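Local coordinates for uncharacterized protein YjgB (Bacillus subtilis, PDB 4YGT), which is of unknown function but is probably a secreted lipoprotein, the first structurally characterised member of the DUF4309 family, at residues S89-R100 / T151-A159. Numbering follows the deposited sequence.
With EDO (1,2-ethanediol), chain D; SO4 (sulfate ion), chain B.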
loop_
_atom_site.group_PDB
_atom_site.type_symbol
_atom_site.label_atom_id
_atom_site.label_comp_id
_atom_site.label_asym_id
_atom_site.label_seq_id
_atom_site.Cartn_x
_atom_site.Cartn_y
_atom_site.Cartn_z
ATOM N N SER A 89 -2.983 -1.582 11.737
ATOM C CA SER A 89 -4.337 -1.249 11.283
ATOM C C SER A 89 -4.348 -1.007 9.781
ATOM O O SER A 89 -5.359 -1.290 9.151
ATOM C CB SER A 89 -4.921 -0.054 12.031
ATOM O OG SER A 89 -4.039 1.049 12.088
ATOM N N GLU A 90 -3.220 -0.528 9.186
ATOM C CA GLU A 90 -3.151 -0.253 7.749
ATOM C C GLU A 90 -1.734 -0.296 7.242
ATOM O O GLU A 90 -0.801 0.111 7.950
ATOM C CB GLU A 90 -3.781 1.125 7.454
ATOM C CG GLU A 90 -3.895 1.514 5.986
ATOM C CD GLU A 90 -4.639 2.805 5.707
ATOM O OE1 GLU A 90 -5.455 3.235 6.554
ATOM O OE2 GLU A 90 -4.425 3.370 4.611
ATOM N N ILE A 91 -1.564 -0.803 6.010
ATOM C CA ILE A 91 -0.244 -0.821 5.355
ATOM C C ILE A 91 -0.379 0.065 4.126
ATOM O O ILE A 91 -1.376 -0.023 3.417
ATOM C CB ILE A 91 0.319 -2.251 5.022
ATOM C CG1 ILE A 91 0.285 -3.172 6.268
ATOM C CG2 ILE A 91 1.747 -2.164 4.441
ATOM C CD1 ILE A 91 0.569 -4.672 6.033
ATOM N N ARG A 92 0.584 0.962 3.929
ATOM C CA ARG A 92 0.639 1.877 2.815
ATOM C C ARG A 92 1.931 1.616 2.027
ATOM O O ARG A 92 3.022 1.677 2.593
ATOM C CB ARG A 92 0.562 3.300 3.363
ATOM C CG ARG A 92 0.130 4.340 2.367
ATOM C CD ARG A 92 -0.302 5.597 3.084
ATOM N NE ARG A 92 -1.679 5.538 3.578
ATOM C CZ ARG A 92 -2.248 6.511 4.284
ATOM N NH1 ARG A 92 -1.553 7.586 4.623
ATOM N NH2 ARG A 92 -3.501 6.392 4.698
ATOM N N TYR A 93 1.789 1.264 0.736
ATOM C CA TYR A 93 2.850 0.982 -0.230
ATOM C C TYR A 93 3.044 2.234 -1.103
ATOM O O TYR A 93 2.108 2.653 -1.772
ATOM C CB TYR A 93 2.464 -0.263 -1.053
ATOM C CG TYR A 93 3.430 -0.635 -2.150
ATOM C CD1 TYR A 93 4.533 -1.442 -1.890
ATOM C CD2 TYR A 93 3.233 -0.202 -3.457
ATOM C CE1 TYR A 93 5.451 -1.756 -2.893
ATOM C CE2 TYR A 93 4.134 -0.524 -4.471
ATOM C CZ TYR A 93 5.242 -1.305 -4.186
ATOM O OH TYR A 93 6.143 -1.616 -5.182
ATOM N N PHE A 94 4.261 2.831 -1.096
ATOM C CA PHE A 94 4.505 4.085 -1.803
ATOM C C PHE A 94 5.254 3.947 -3.134
ATOM O O PHE A 94 5.444 4.948 -3.841
ATOM C CB PHE A 94 5.294 5.008 -0.888
ATOM C CG PHE A 94 4.451 5.546 0.243
ATOM C CD1 PHE A 94 3.649 6.674 0.062
ATOM C CD2 PHE A 94 4.515 4.978 1.511
ATOM C CE1 PHE A 94 2.890 7.182 1.117
ATOM C CE2 PHE A 94 3.764 5.491 2.563
ATOM C CZ PHE A 94 2.965 6.591 2.368
ATOM N N GLY A 95 5.656 2.720 -3.474
ATOM C CA GLY A 95 6.463 2.478 -4.660
ATOM C C GLY A 95 7.867 2.998 -4.423
ATOM O O GLY A 95 8.227 3.297 -3.283
ATOM N N THR A 96 8.658 3.149 -5.492
ATOM C CA THR A 96 10.032 3.673 -5.415
ATOM C C THR A 96 10.098 5.079 -6.054
ATOM O O THR A 96 9.118 5.551 -6.653
ATOM C CB THR A 96 11.026 2.692 -6.083
ATOM O OG1 THR A 96 10.948 2.826 -7.504
ATOM C CG2 THR A 96 10.781 1.237 -5.693
ATOM N N GLY A 97 11.247 5.734 -5.898
ATOM C CA GLY A 97 11.515 7.039 -6.486
ATOM C C GLY A 97 12.265 6.854 -7.782
ATOM O O GLY A 97 11.954 7.520 -8.775
ATOM N N VAL A 98 13.250 5.920 -7.778
ATOM C CA VAL A 98 14.063 5.598 -8.949
ATOM C C VAL A 98 13.398 4.471 -9.732
ATOM O O VAL A 98 12.949 3.475 -9.149
ATOM C CB VAL A 98 15.566 5.317 -8.667
ATOM C CG1 VAL A 98 16.273 6.566 -8.167
ATOM C CG2 VAL A 98 15.779 4.159 -7.704
ATOM N N GLU A 99 13.312 4.664 -11.073
ATOM C CA GLU A 99 12.668 3.760 -12.042
ATOM C C GLU A 99 11.254 3.399 -11.548
ATOM O O GLU A 99 10.900 2.219 -11.454
ATOM C CB GLU A 99 13.527 2.504 -12.312
ATOM C CG GLU A 99 14.647 2.735 -13.308
ATOM C CD GLU A 99 15.477 1.509 -13.637
ATOM O OE1 GLU A 99 15.038 0.705 -14.491
ATOM O OE2 GLU A 99 16.580 1.369 -13.061
ATOM N N ARG A 100 10.468 4.451 -11.207
ATOM C CA ARG A 100 9.105 4.362 -10.678
ATOM C C ARG A 100 8.139 3.760 -11.710
ATOM O O ARG A 100 7.157 3.132 -11.310
ATOM C CB ARG A 100 8.599 5.736 -10.190
ATOM C CG ARG A 100 7.248 5.664 -9.476
ATOM C CD ARG A 100 6.751 6.997 -8.954
ATOM N NE ARG A 100 5.466 6.881 -8.242
ATOM C CZ ARG A 100 5.336 6.560 -6.956
ATOM N NH1 ARG A 100 6.404 6.261 -6.224
ATOM N NH2 ARG A 100 4.135 6.521 -6.395
ATOM N N THR A 151 -1.569 8.042 -12.499
ATOM C CA THR A 151 -0.627 7.117 -11.851
ATOM C C THR A 151 -0.958 7.000 -10.360
ATOM O O THR A 151 -1.517 7.943 -9.774
ATOM C CB THR A 151 0.847 7.529 -12.059
ATOM O OG1 THR A 151 1.146 8.708 -11.301
ATOM C CG2 THR A 151 1.218 7.702 -13.535
ATOM N N ALA A 152 -0.642 5.827 -9.761
ATOM C CA ALA A 152 -0.860 5.552 -8.335
ATOM C C ALA A 152 0.184 6.263 -7.474
ATOM O O ALA A 152 1.372 6.231 -7.786
ATOM C CB ALA A 152 -0.813 4.044 -8.069
ATOM N N ASP A 153 -0.271 6.887 -6.383
ATOM C CA ASP A 153 0.573 7.578 -5.407
ATOM C C ASP A 153 0.994 6.620 -4.329
ATOM O O ASP A 153 2.174 6.561 -3.993
ATOM C CB ASP A 153 -0.167 8.768 -4.811
ATOM C CG ASP A 153 -0.361 9.880 -5.824
ATOM O OD1 ASP A 153 0.438 9.953 -6.797
ATOM O OD2 ASP A 153 -1.308 10.660 -5.662
ATOM N N HIS A 154 0.028 5.852 -3.809
ATOM C CA HIS A 154 0.203 4.795 -2.814
ATOM C C HIS A 154 -0.963 3.811 -2.903
ATOM O O HIS A 154 -2.024 4.126 -3.458
ATOM C CB HIS A 154 0.371 5.332 -1.377
ATOM C CG HIS A 154 -0.690 6.298 -0.942
ATOM N ND1 HIS A 154 -1.916 5.863 -0.457
ATOM C CD2 HIS A 154 -0.665 7.647 -0.919
ATOM C CE1 HIS A 154 -2.586 6.962 -0.152
ATOM N NE2 HIS A 154 -1.865 8.054 -0.401
ATOM N N VAL A 155 -0.730 2.604 -2.399
ATOM C CA VAL A 155 -1.697 1.510 -2.347
ATOM C C VAL A 155 -1.861 1.159 -0.877
ATOM O O VAL A 155 -0.869 0.902 -0.208
ATOM C CB VAL A 155 -1.241 0.306 -3.196
ATOM C CG1 VAL A 155 -2.302 -0.780 -3.209
ATOM C CG2 VAL A 155 -0.902 0.731 -4.620
ATOM N N ASN A 156 -3.092 1.233 -0.356
ATOM C CA ASN A 156 -3.404 0.936 1.044
ATOM C C ASN A 156 -4.041 -0.419 1.244
ATOM O O ASN A 156 -4.875 -0.837 0.447
ATOM C CB ASN A 156 -4.335 1.992 1.631
ATOM C CG ASN A 156 -3.832 3.399 1.546
ATOM O OD1 ASN A 156 -2.641 3.639 1.354
ATOM N ND2 ASN A 156 -4.738 4.366 1.688
ATOM N N LEU A 157 -3.661 -1.106 2.332
ATOM C CA LEU A 157 -4.277 -2.369 2.713
ATOM C C LEU A 157 -4.831 -2.260 4.112
ATOM O O LEU A 157 -4.104 -1.885 5.026
ATOM C CB LEU A 157 -3.300 -3.544 2.612
ATOM C CG LEU A 157 -3.881 -4.943 2.884
ATOM C CD1 LEU A 157 -4.895 -5.346 1.840
ATOM C CD2 LEU A 157 -2.798 -5.942 2.957
ATOM N N LYS A 158 -6.126 -2.590 4.286
ATOM C CA LYS A 158 -6.759 -2.583 5.605
ATOM C C LYS A 158 -7.853 -3.637 5.672
ATOM O O LYS A 158 -8.243 -4.171 4.638
ATOM C CB LYS A 158 -7.287 -1.182 5.993
ATOM C CG LYS A 158 -8.386 -0.585 5.125
ATOM C CD LYS A 158 -8.992 0.614 5.850
ATOM C CE LYS A 158 -9.776 1.535 4.953
ATOM N NZ LYS A 158 -9.875 2.909 5.526
ATOM N N ALA A 159 -8.354 -3.936 6.882
ATOM C CA ALA A 159 -9.469 -4.874 7.037
ATOM C C ALA A 159 -10.764 -4.234 6.587
ATOM O O ALA A 159 -10.951 -3.015 6.769
ATOM C CB ALA A 159 -9.593 -5.319 8.485
HETATM C C1 EDO D . 14.844 5.593 -4.020
HETATM O O1 EDO D . 13.816 5.352 -4.995
HETATM C C2 EDO D . 15.555 6.965 -4.168
HETATM O O2 EDO D . 15.144 7.880 -3.150
HETATM S S SO4 B . -4.183 10.112 7.320
HETATM O O1 SO4 B . -4.184 10.195 8.785
HETATM O O2 SO4 B . -2.851 10.321 6.761
HETATM O O3 SO4 B . -4.684 8.786 6.940
HETATM O O4 SO4 B . -5.040 11.128 6.739
HETATM O O HOH W 1 -7.671 -2.637 9.249
HETATM O O HOH W 2 -7.619 4.904 5.381
#
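Ile91 and Leu157 form an antiparallel hydrogen-bonded pair, and so do Tyr93 and Val155. Four backbone bonds join the strands; the straightest runs from Tyr93 N to Val155 O (2.8 Å, 175°). Water bridges Ser89 O to Ala159 N farther along.

Polar side chains meet on the face of Glu90, Arg92, His154 and Asn156. Arg92 NE gives a weak bond to Asn156 OD1 (3.1 Å), which also accepts from His154 ND1. The Arg92 chain bends at chi3 (-82°), and NH2 reaches back to Glu90 OE2 in a salt bridge (3.2 Å), meeting the oxygen from above the carboxylate plane. The same NH2 holds a sulfate ion weakly. A second water links Glu90 OE1 to Lys158 NZ.

Arg92 CD sits over one face of the His154 ring in a CH-pi contact (4.1 Å to the centroid). Shortening this arginine to an alanine would probably leave Glu90 OE2 without its salt-bridge mate and take the CD contact off the ring. Phe94 CD1 packs against His154 CB (3.8 Å).

Arg100 returns from the loop, extended from CG to NE. Its NH2 bonds Ala152 O (3.1 Å) and, weakly, Asp153 O, while NH1 grips Phe94 O and Thr96 O.

Strand 152-159 is the middle strand of a seven-stranded antiparallel sheet, between 88-95 and 140-146; strand 77-82 pairs with the other edge of 88-95. Helix 14-27 packs on the other face, against Tyr93 and Leu157.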